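Long-range contacts in regulatory protein of LacI family (PDB 3BBL), which probably regulates transcription as a LacI-family DNA-binding protein, sensing an unidentified small effector through a core built like a periplasmic binding protein: residues A191-N196 with A219-D224; P89-G94 with I251-A256; R127-A132 with R187-I192. One frame throughout, in Å; residues are numbered along the deposited sequence.

Contact 1 (A191-N196 with A219-D224); sequences AIMTLN and AIIGFD. With EDO (1,2-ethanediol), chain C.
Ile192 takes up the backbone of strand 219-223 through both its N-H and its C=O: its N donates to Ala219 O at 2.8 Å, and its O receives the N-H of Ile221, close to the line of the carbonyl. Thr194 N adds the third rung, reaching Ile221 O at 3.0 Å. Between these rungs lie CA-H...O contacts, among them Ile220 CA against Ile192 O at 3.3 Å. The two strands run parallel, 11° apart, and are the two strands of a beta-alpha-beta unit whose connecting helix, 197-209, packs over Thr194 and Ile220; this is the repeating element of the Rossmann-like periplasmic-binding-protein fold. Apolar contacts fill the other face, where Ala191 CB meets Ala219 CB and the selenomethionine Met193, bent at its second and third torsions, lays CE 4.0 Å from Ile221 CG2 and at the edge of the Phe223 ring. Helix 109-123 covers this side. Among the polar side chains, Thr194 holds OG1 between its own N and carbonyl carbon (chi1 67°), where it donates to Asn196 O at 2.9 Å from above the carbonyl plane and lies 3.2 Å from Gly222 CA. A valine there would probably leave Asn196 O without this donor and the turn into helix 197-209 less firmly held. Beside Ala219, a 1,2-ethanediol molecule, probably from the crystallisation liquor, accepts the N-H of Ile220 on O1 and donates from O2 to Ile220 O.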
loop_
_atom_site.group_PDB
_atom_site.type_symbol
_atom_site.label_atom_id
_atom_site.label_comp_id
_atom_site.label_asym_id
_atom_site.label_seq_id
_atom_site.Cartn_x
_atom_site.Cartn_y
_atom_site.Cartn_z
ATOM N N ALA A 191 -17.344 -2.687 22.837
ATOM C CA ALA A 191 -16.433 -1.988 21.957
ATOM C C ALA A 191 -15.051 -2.641 21.965
ATOM O O ALA A 191 -14.583 -3.140 22.991
ATOM C CB ALA A 191 -16.340 -0.518 22.351
ATOM N N ILE A 192 -14.411 -2.640 20.802
ATOM C CA ILE A 192 -13.092 -3.225 20.648
ATOM C C ILE A 192 -12.124 -2.288 19.943
ATOM O O ILE A 192 -12.413 -1.764 18.870
ATOM C CB ILE A 192 -13.170 -4.556 19.863
ATOM C CG1 ILE A 192 -13.943 -5.590 20.687
ATOM C CG2 ILE A 192 -11.775 -5.079 19.558
ATOM C CD1 ILE A 192 -14.136 -6.926 20.001
HETATM N N MSE A 193 -10.973 -2.077 20.572
HETATM C CA MSE A 193 -9.903 -1.245 20.031
HETATM C C MSE A 193 -8.847 -2.229 19.492
HETATM O O MSE A 193 -8.514 -3.206 20.158
HETATM C CB MSE A 193 -9.326 -0.384 21.168
HETATM C CG MSE A 193 -8.057 0.376 20.863
HETATM SE SE MSE A 193 -8.421 2.095 20.008
HETATM C CE MSE A 193 -7.317 1.877 18.404
ATOM N N THR A 194 -8.333 -2.000 18.288
ATOM C CA THR A 194 -7.308 -2.898 17.740
ATOM C C THR A 194 -6.013 -2.129 17.453
ATOM O O THR A 194 -6.044 -0.918 17.215
ATOM C CB THR A 194 -7.793 -3.596 16.442
ATOM O OG1 THR A 194 -7.940 -2.635 15.393
ATOM C CG2 THR A 194 -9.119 -4.276 16.685
ATOM N N LEU A 195 -4.872 -2.814 17.471
ATOM C CA LEU A 195 -3.612 -2.117 17.226
ATOM C C LEU A 195 -3.239 -1.842 15.779
ATOM O O LEU A 195 -2.232 -1.189 15.521
ATOM C CB LEU A 195 -2.457 -2.802 17.953
ATOM C CG LEU A 195 -2.575 -2.700 19.483
ATOM C CD1 LEU A 195 -1.188 -2.839 20.116
ATOM C CD2 LEU A 195 -3.199 -1.375 19.882
ATOM N N ASN A 196 -4.034 -2.354 14.843
ATOM C CA ASN A 196 -3.854 -2.071 13.421
ATOM C C ASN A 196 -5.165 -2.399 12.722
ATOM O O ASN A 196 -6.003 -3.096 13.286
ATOM C CB ASN A 196 -2.632 -2.797 12.812
ATOM C CG ASN A 196 -2.866 -4.261 12.519
ATOM O OD1 ASN A 196 -1.938 -4.958 12.109
ATOM N ND2 ASN A 196 -4.077 -4.738 12.717
ATOM N N ALA A 219 -18.877 -1.770 18.725
ATOM C CA ALA A 219 -18.108 -0.673 18.137
ATOM C C ALA A 219 -16.658 -1.143 17.945
ATOM O O ALA A 219 -16.129 -1.904 18.755
ATOM C CB ALA A 219 -18.157 0.552 19.041
ATOM N N ILE A 220 -16.040 -0.704 16.857
ATOM C CA ILE A 220 -14.669 -1.073 16.554
ATOM C C ILE A 220 -13.847 0.112 16.059
ATOM O O ILE A 220 -14.282 0.858 15.186
ATOM C CB ILE A 220 -14.624 -2.184 15.478
ATOM C CG1 ILE A 220 -15.290 -3.445 16.018
ATOM C CG2 ILE A 220 -13.171 -2.494 15.081
ATOM C CD1 ILE A 220 -15.544 -4.507 14.949
ATOM N N ILE A 221 -12.664 0.293 16.631
ATOM C CA ILE A 221 -11.775 1.364 16.197
ATOM C C ILE A 221 -10.424 0.726 15.937
ATOM O O ILE A 221 -9.894 0.017 16.791
ATOM C CB ILE A 221 -11.623 2.483 17.257
ATOM C CG1 ILE A 221 -12.959 3.190 17.468
ATOM C CG2 ILE A 221 -10.589 3.500 16.793
ATOM C CD1 ILE A 221 -12.879 4.393 18.385
ATOM N N GLY A 222 -9.886 0.954 14.742
ATOM C CA GLY A 222 -8.599 0.384 14.388
ATOM C C GLY A 222 -7.464 1.373 14.532
ATOM O O GLY A 222 -7.604 2.418 15.176
ATOM N N PHE A 223 -6.325 1.031 13.932
ATOM C CA PHE A 223 -5.138 1.880 13.976
ATOM C C PHE A 223 -4.364 1.772 12.674
ATOM O O PHE A 223 -4.117 0.662 12.191
ATOM C CB PHE A 223 -4.248 1.476 15.160
ATOM C CG PHE A 223 -3.433 2.609 15.738
ATOM C CD1 PHE A 223 -3.767 3.156 16.974
ATOM C CD2 PHE A 223 -2.324 3.117 15.057
ATOM C CE1 PHE A 223 -3.005 4.191 17.534
ATOM C CE2 PHE A 223 -1.558 4.151 15.606
ATOM C CZ PHE A 223 -1.899 4.688 16.847
ATOM N N ASP A 224 -4.015 2.956 12.159
ATOM C CA ASP A 224 -3.267 3.291 10.927
ATOM C C ASP A 224 -4.103 3.678 9.725
ATOM O O ASP A 224 -3.564 3.887 8.651
ATOM C CB ASP A 224 -2.211 2.260 10.430
ATOM C CG ASP A 224 -1.851 1.214 11.428
ATOM O OD1 ASP A 224 -1.853 0.052 10.980
ATOM O OD2 ASP A 224 -1.566 1.512 12.607
HETATM C C1 EDO C . -17.748 0.762 13.978
HETATM O O1 EDO C . -17.630 1.077 15.372
HETATM C C2 EDO C . -17.032 1.812 13.118
HETATM O O2 EDO C . -15.664 1.458 12.937
#

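Contact 2 (P89-G94 with I251-A256); sequences PFVAFG and IELLVA
Strand 90-93 and helix 251-256 run nearly antiparallel, their N-to-C directions 160° apart and their axes 7.8 Å from each other at closest approach. The backbones come nearest where Val91 faces Leu254, with 5.9 Å between the two CA atoms. No hydrogen bond crosses the gap, and the contact is made by apolar side chains, two of them resting on the partner's backbone. Val91 points its CB at the helix and does most of the work from the strand side. With CG1 anti to the backbone N (chi1 169°), its other methyl, CG2, is the one presented to the helix; it sits 3.6 Å from Leu254 CB and equally near the backbone N of Leu254, so it presses onto the helix surface itself. The same methyl also rests 4.0 Å from Leu253 CG, which places it between two consecutive leucines. Leu254 answers in the opposite sense, its side chain sliding past that of Val91 toward the start of the strand. There its CD1 lies against the Pro89-Phe90 peptide, 3.4 Å from Phe90 N, and touches the proline ring at Pro89 CB, 4.0 Å away. Phe90 thus meets the helix through its backbone, while its ring goes to the other face of the sheet and packs on helix 78-85. In this half of the periplasmic-binding-protein-like fold, Val91 also touches Cys250 and Pro89 touches Val258 of helix 243-258. Leu254 reaches Ile7 of strand 6-9 as well, and strand 90-93 itself is bonded to strands 67-70 and 104-107 on its two sides.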
loop_
_atom_site.group_PDB
_atom_site.type_symbol
_atom_site.label_atom_id
_atom_site.label_comp_id
_atom_site.label_asym_id
_atom_site.label_seq_id
_atom_site.Cartn_x
_atom_site.Cartn_y
_atom_site.Cartn_z
ATOM N N PRO A 89 25.863 10.227 11.391
ATOM C CA PRO A 89 24.543 10.873 11.351
ATOM C C PRO A 89 23.378 9.937 11.016
ATOM O O PRO A 89 23.448 9.139 10.073
ATOM C CB PRO A 89 24.711 11.949 10.278
ATOM C CG PRO A 89 26.186 12.220 10.278
ATOM C CD PRO A 89 26.770 10.844 10.410
ATOM N N PHE A 90 22.306 10.044 11.792
ATOM C CA PHE A 90 21.130 9.224 11.560
ATOM C C PHE A 90 19.965 9.734 12.375
ATOM O O PHE A 90 20.143 10.358 13.418
ATOM C CB PHE A 90 21.408 7.759 11.917
ATOM C CG PHE A 90 21.329 7.455 13.390
ATOM C CD1 PHE A 90 20.110 7.127 13.984
ATOM C CD2 PHE A 90 22.474 7.475 14.181
ATOM C CE1 PHE A 90 20.036 6.816 15.350
ATOM C CE2 PHE A 90 22.413 7.167 15.544
ATOM C CZ PHE A 90 21.193 6.837 16.130
ATOM N N VAL A 91 18.767 9.478 11.870
ATOM C CA VAL A 91 17.538 9.854 12.552
ATOM C C VAL A 91 16.692 8.597 12.555
ATOM O O VAL A 91 16.547 7.938 11.527
ATOM C CB VAL A 91 16.773 10.963 11.806
ATOM C CG1 VAL A 91 15.383 11.117 12.399
ATOM C CG2 VAL A 91 17.523 12.273 11.908
ATOM N N ALA A 92 16.160 8.244 13.714
ATOM C CA ALA A 92 15.314 7.062 13.810
ATOM C C ALA A 92 13.848 7.480 13.783
ATOM O O ALA A 92 13.461 8.452 14.425
ATOM C CB ALA A 92 15.614 6.299 15.094
ATOM N N PHE A 93 13.046 6.771 12.999
ATOM C CA PHE A 93 11.614 7.040 12.944
ATOM C C PHE A 93 11.031 6.057 13.957
ATOM O O PHE A 93 10.649 4.939 13.605
ATOM C CB PHE A 93 11.048 6.741 11.554
ATOM C CG PHE A 93 9.547 6.901 11.458
ATOM C CD1 PHE A 93 8.822 6.218 10.487
ATOM C CD2 PHE A 93 8.858 7.742 12.329
ATOM C CE1 PHE A 93 7.443 6.367 10.386
ATOM C CE2 PHE A 93 7.473 7.895 12.233
ATOM C CZ PHE A 93 6.766 7.204 11.257
ATOM N N GLY A 94 10.993 6.476 15.216
ATOM C CA GLY A 94 10.487 5.624 16.277
ATOM C C GLY A 94 11.496 5.522 17.405
ATOM O O GLY A 94 12.683 5.342 17.160
ATOM N N ILE A 251 13.951 13.768 7.230
ATOM C CA ILE A 251 14.909 14.328 6.286
ATOM C C ILE A 251 15.409 15.679 6.786
ATOM O O ILE A 251 16.606 15.946 6.827
ATOM C CB ILE A 251 14.261 14.513 4.895
ATOM C CG1 ILE A 251 13.965 13.145 4.273
ATOM C CG2 ILE A 251 15.176 15.327 3.990
ATOM C CD1 ILE A 251 15.201 12.302 4.008
ATOM N N GLU A 252 14.465 16.518 7.183
ATOM C CA GLU A 252 14.748 17.853 7.675
ATOM C C GLU A 252 15.691 17.869 8.871
ATOM O O GLU A 252 16.559 18.729 8.974
ATOM C CB GLU A 252 13.430 18.509 8.045
ATOM C CG GLU A 252 13.486 19.983 8.294
ATOM C CD GLU A 252 12.098 20.568 8.419
ATOM O OE1 GLU A 252 11.315 20.461 7.447
ATOM O OE2 GLU A 252 11.788 21.124 9.493
ATOM N N LEU A 253 15.522 16.912 9.773
ATOM C CA LEU A 253 16.356 16.837 10.966
ATOM C C LEU A 253 17.726 16.241 10.664
ATOM O O LEU A 253 18.733 16.682 11.206
ATOM C CB LEU A 253 15.652 16.001 12.040
ATOM C CG LEU A 253 16.388 15.777 13.363
ATOM C CD1 LEU A 253 16.725 17.115 13.997
ATOM C CD2 LEU A 253 15.512 14.951 14.301
ATOM N N LEU A 254 17.758 15.236 9.797
ATOM C CA LEU A 254 19.011 14.587 9.443
ATOM C C LEU A 254 19.889 15.502 8.598
ATOM O O LEU A 254 21.105 15.534 8.765
ATOM C CB LEU A 254 18.742 13.285 8.686
ATOM C CG LEU A 254 19.992 12.496 8.294
ATOM C CD1 LEU A 254 20.801 12.164 9.544
ATOM C CD2 LEU A 254 19.593 11.228 7.564
ATOM N N VAL A 255 19.271 16.251 7.691
ATOM C CA VAL A 255 20.024 17.166 6.842
ATOM C C VAL A 255 20.703 18.226 7.707
ATOM O O VAL A 255 21.832 18.628 7.434
ATOM C CB VAL A 255 19.111 17.860 5.796
ATOM C CG1 VAL A 255 19.873 18.967 5.087
ATOM C CG2 VAL A 255 18.618 16.839 4.775
ATOM N N ALA A 256 20.016 18.671 8.755
ATOM C CA ALA A 256 20.576 19.668 9.654
ATOM C C ALA A 256 21.758 19.076 10.418
ATOM O O ALA A 256 22.776 19.737 10.605
ATOM C CB ALA A 256 19.511 20.153 10.628
#

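Contact 3 (R127-A132 with R187-I192); sequences RIAILA and RRPTAI
Arg127 O draws in two successive backbone N-H groups, those of Thr190 and Ala191. The bond from Thr190 N is the shorter, 2.8 Å to Arg127 O and in the carbonyl plane; that from Ala191 N to the same oxygen is weak at 3.3 Å. The Arg127 side chain binds the same loop in turn. Bent at its third torsion (chi3 -62°), it brings NE to Arg188 O at 2.8 Å, above the plane of that carbonyl, while NH2 adds a weak bond to the same oxygen. Thr190 CG2 lies over one face of the guanidinium, 3.6 Å from Arg127 NH2, and the two side chains cross at about a right angle; Thr190 OG1 is hydrogen-bonded to His125. Beyond this corner the chains settle into parallel pairing, with Ala129 N donating to Ala191 O at 2.8 Å, and strand 128-132 lies next to strand 191-194 in the parallel part of the sheet, as expected for one lobe of a periplasmic-binding-protein fold. On one face Ala129 CB meets Pro189 CB at 3.9 Å. Further along that face Leu131, crossing Ile192 obliquely, sets CG 3.8 Å from Ile192 CG2, with Thr177 of helix 170-181 touching both residues. The other face carries Ile128, whose CG2 approaches Ala191 CB at 4.2 Å and which packs on helices 109-123 and 138-153.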
loop_
_atom_site.group_PDB
_atom_site.type_symbol
_atom_site.label_atom_id
_atom_site.label_comp_id
_atom_site.label_asym_id
_atom_site.label_seq_id
_atom_site.Cartn_x
_atom_site.Cartn_y
_atom_site.Cartn_z
ATOM N N ARG A 127 -17.633 -1.629 28.618
ATOM C CA ARG A 127 -16.932 -2.896 28.472
ATOM C C ARG A 127 -16.177 -2.782 27.157
ATOM O O ARG A 127 -16.699 -3.096 26.087
ATOM C CB ARG A 127 -17.921 -4.066 28.472
ATOM C CG ARG A 127 -18.719 -4.208 29.784
ATOM C CD ARG A 127 -19.392 -5.572 29.963
ATOM N NE ARG A 127 -20.380 -5.881 28.931
ATOM C CZ ARG A 127 -21.548 -5.266 28.785
ATOM N NH1 ARG A 127 -21.902 -4.295 29.604
ATOM N NH2 ARG A 127 -22.362 -5.617 27.800
ATOM N N ILE A 128 -14.948 -2.293 27.256
ATOM C CA ILE A 128 -14.110 -2.082 26.088
ATOM C C ILE A 128 -12.899 -3.000 26.120
ATOM O O ILE A 128 -12.137 -3.010 27.079
ATOM C CB ILE A 128 -13.616 -0.619 26.027
ATOM C CG1 ILE A 128 -14.802 0.329 26.217
ATOM C CG2 ILE A 128 -12.894 -0.364 24.704
ATOM C CD1 ILE A 128 -14.427 1.780 26.459
ATOM N N ALA A 129 -12.733 -3.773 25.060
ATOM C CA ALA A 129 -11.623 -4.693 24.977
ATOM C C ALA A 129 -10.607 -4.181 23.955
ATOM O O ALA A 129 -10.891 -3.256 23.177
ATOM C CB ALA A 129 -12.136 -6.072 24.569
ATOM N N ILE A 130 -9.428 -4.795 23.952
ATOM C CA ILE A 130 -8.389 -4.406 23.012
ATOM C C ILE A 130 -7.596 -5.600 22.472
ATOM O O ILE A 130 -7.244 -6.528 23.207
ATOM C CB ILE A 130 -7.409 -3.383 23.668
ATOM C CG1 ILE A 130 -6.385 -2.900 22.639
ATOM C CG2 ILE A 130 -6.737 -4.008 24.903
ATOM C CD1 ILE A 130 -5.456 -1.824 23.173
ATOM N N LEU A 131 -7.348 -5.569 21.171
ATOM C CA LEU A 131 -6.570 -6.596 20.504
ATOM C C LEU A 131 -5.173 -5.986 20.410
ATOM O O LEU A 131 -4.898 -5.139 19.565
ATOM C CB LEU A 131 -7.160 -6.878 19.121
ATOM C CG LEU A 131 -8.653 -7.233 19.165
ATOM C CD1 LEU A 131 -9.114 -7.700 17.791
ATOM C CD2 LEU A 131 -8.899 -8.310 20.209
ATOM N N ALA A 132 -4.297 -6.410 21.311
ATOM C CA ALA A 132 -2.946 -5.874 21.383
ATOM C C ALA A 132 -1.859 -6.811 20.860
ATOM O O ALA A 132 -2.136 -7.926 20.409
ATOM C CB ALA A 132 -2.648 -5.476 22.820
ATOM N N ARG A 187 -21.504 -10.362 29.665
ATOM C CA ARG A 187 -20.050 -10.239 29.807
ATOM C C ARG A 187 -19.299 -9.808 28.557
ATOM O O ARG A 187 -18.120 -9.481 28.614
ATOM C CB ARG A 187 -19.467 -11.573 30.287
ATOM C CG ARG A 187 -19.819 -11.929 31.717
ATOM C CD ARG A 187 -18.647 -11.677 32.657
ATOM N NE ARG A 187 -18.045 -10.376 32.419
ATOM C CZ ARG A 187 -16.763 -10.184 32.110
ATOM N NH1 ARG A 187 -15.927 -11.214 32.006
ATOM N NH2 ARG A 187 -16.322 -8.953 31.887
ATOM N N ARG A 188 -19.984 -9.820 27.428
ATOM C CA ARG A 188 -19.370 -9.460 26.162
ATOM C C ARG A 188 -19.029 -7.970 26.063
ATOM O O ARG A 188 -19.796 -7.123 26.511
ATOM C CB ARG A 188 -20.330 -9.864 25.049
ATOM C CG ARG A 188 -19.980 -9.405 23.662
ATOM C CD ARG A 188 -21.163 -9.706 22.768
ATOM N NE ARG A 188 -21.579 -11.098 22.934
ATOM C CZ ARG A 188 -22.824 -11.535 22.770
ATOM N NH1 ARG A 188 -23.783 -10.680 22.427
ATOM N NH2 ARG A 188 -23.107 -12.819 22.975
ATOM N N PRO A 189 -17.861 -7.634 25.492
ATOM C CA PRO A 189 -17.523 -6.210 25.373
ATOM C C PRO A 189 -18.408 -5.556 24.314
ATOM O O PRO A 189 -18.852 -6.212 23.376
ATOM C CB PRO A 189 -16.050 -6.226 24.957
ATOM C CG PRO A 189 -15.921 -7.511 24.202
ATOM C CD PRO A 189 -16.748 -8.485 25.032
ATOM N N THR A 190 -18.680 -4.269 24.483
ATOM C CA THR A 190 -19.502 -3.546 23.534
ATOM C C THR A 190 -18.634 -2.765 22.552
ATOM O O THR A 190 -19.117 -2.241 21.556
ATOM C CB THR A 190 -20.438 -2.574 24.244
ATOM O OG1 THR A 190 -19.656 -1.635 24.980
ATOM C CG2 THR A 190 -21.370 -3.313 25.175
ATOM N N ALA A 191 -17.344 -2.687 22.837
ATOM C CA ALA A 191 -16.433 -1.988 21.957
ATOM C C ALA A 191 -15.051 -2.641 21.965
ATOM O O ALA A 191 -14.583 -3.140 22.991
ATOM C CB ALA A 191 -16.340 -0.518 22.351
ATOM N N ILE A 192 -14.411 -2.640 20.802
ATOM C CA ILE A 192 -13.092 -3.225 20.648
ATOM C C ILE A 192 -12.124 -2.288 19.943
ATOM O O ILE A 192 -12.413 -1.764 18.870
ATOM C CB ILE A 192 -13.170 -4.556 19.863
ATOM C CG1 ILE A 192 -13.943 -5.590 20.687
ATOM C CG2 ILE A 192 -11.775 -5.079 19.558
ATOM C CD1 ILE A 192 -14.136 -6.926 20.001
#

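From the N terminus, strand 90-93 is the first of the segments to be met, and its partner helix lies far along the chain: contact 2 closes the longest loop, with contacts 1 and 3 nested inside it. Contact 3 opens next at 127-132 and closes at 187-192, where contact 1 begins; contact 1 then runs through helix 197-209 to 219-224. Sharing Ala191 and Ile192, these two place strand 191-194 between strands 128-132 and 219-223, and Met193 carries the pairing onward to Ala129 and Leu131. Contact 2 lies on the opposite side of the chain's centre, about 31 Å from contact 1 between centres, joining a strand and a helix in the other half of the chain's fold.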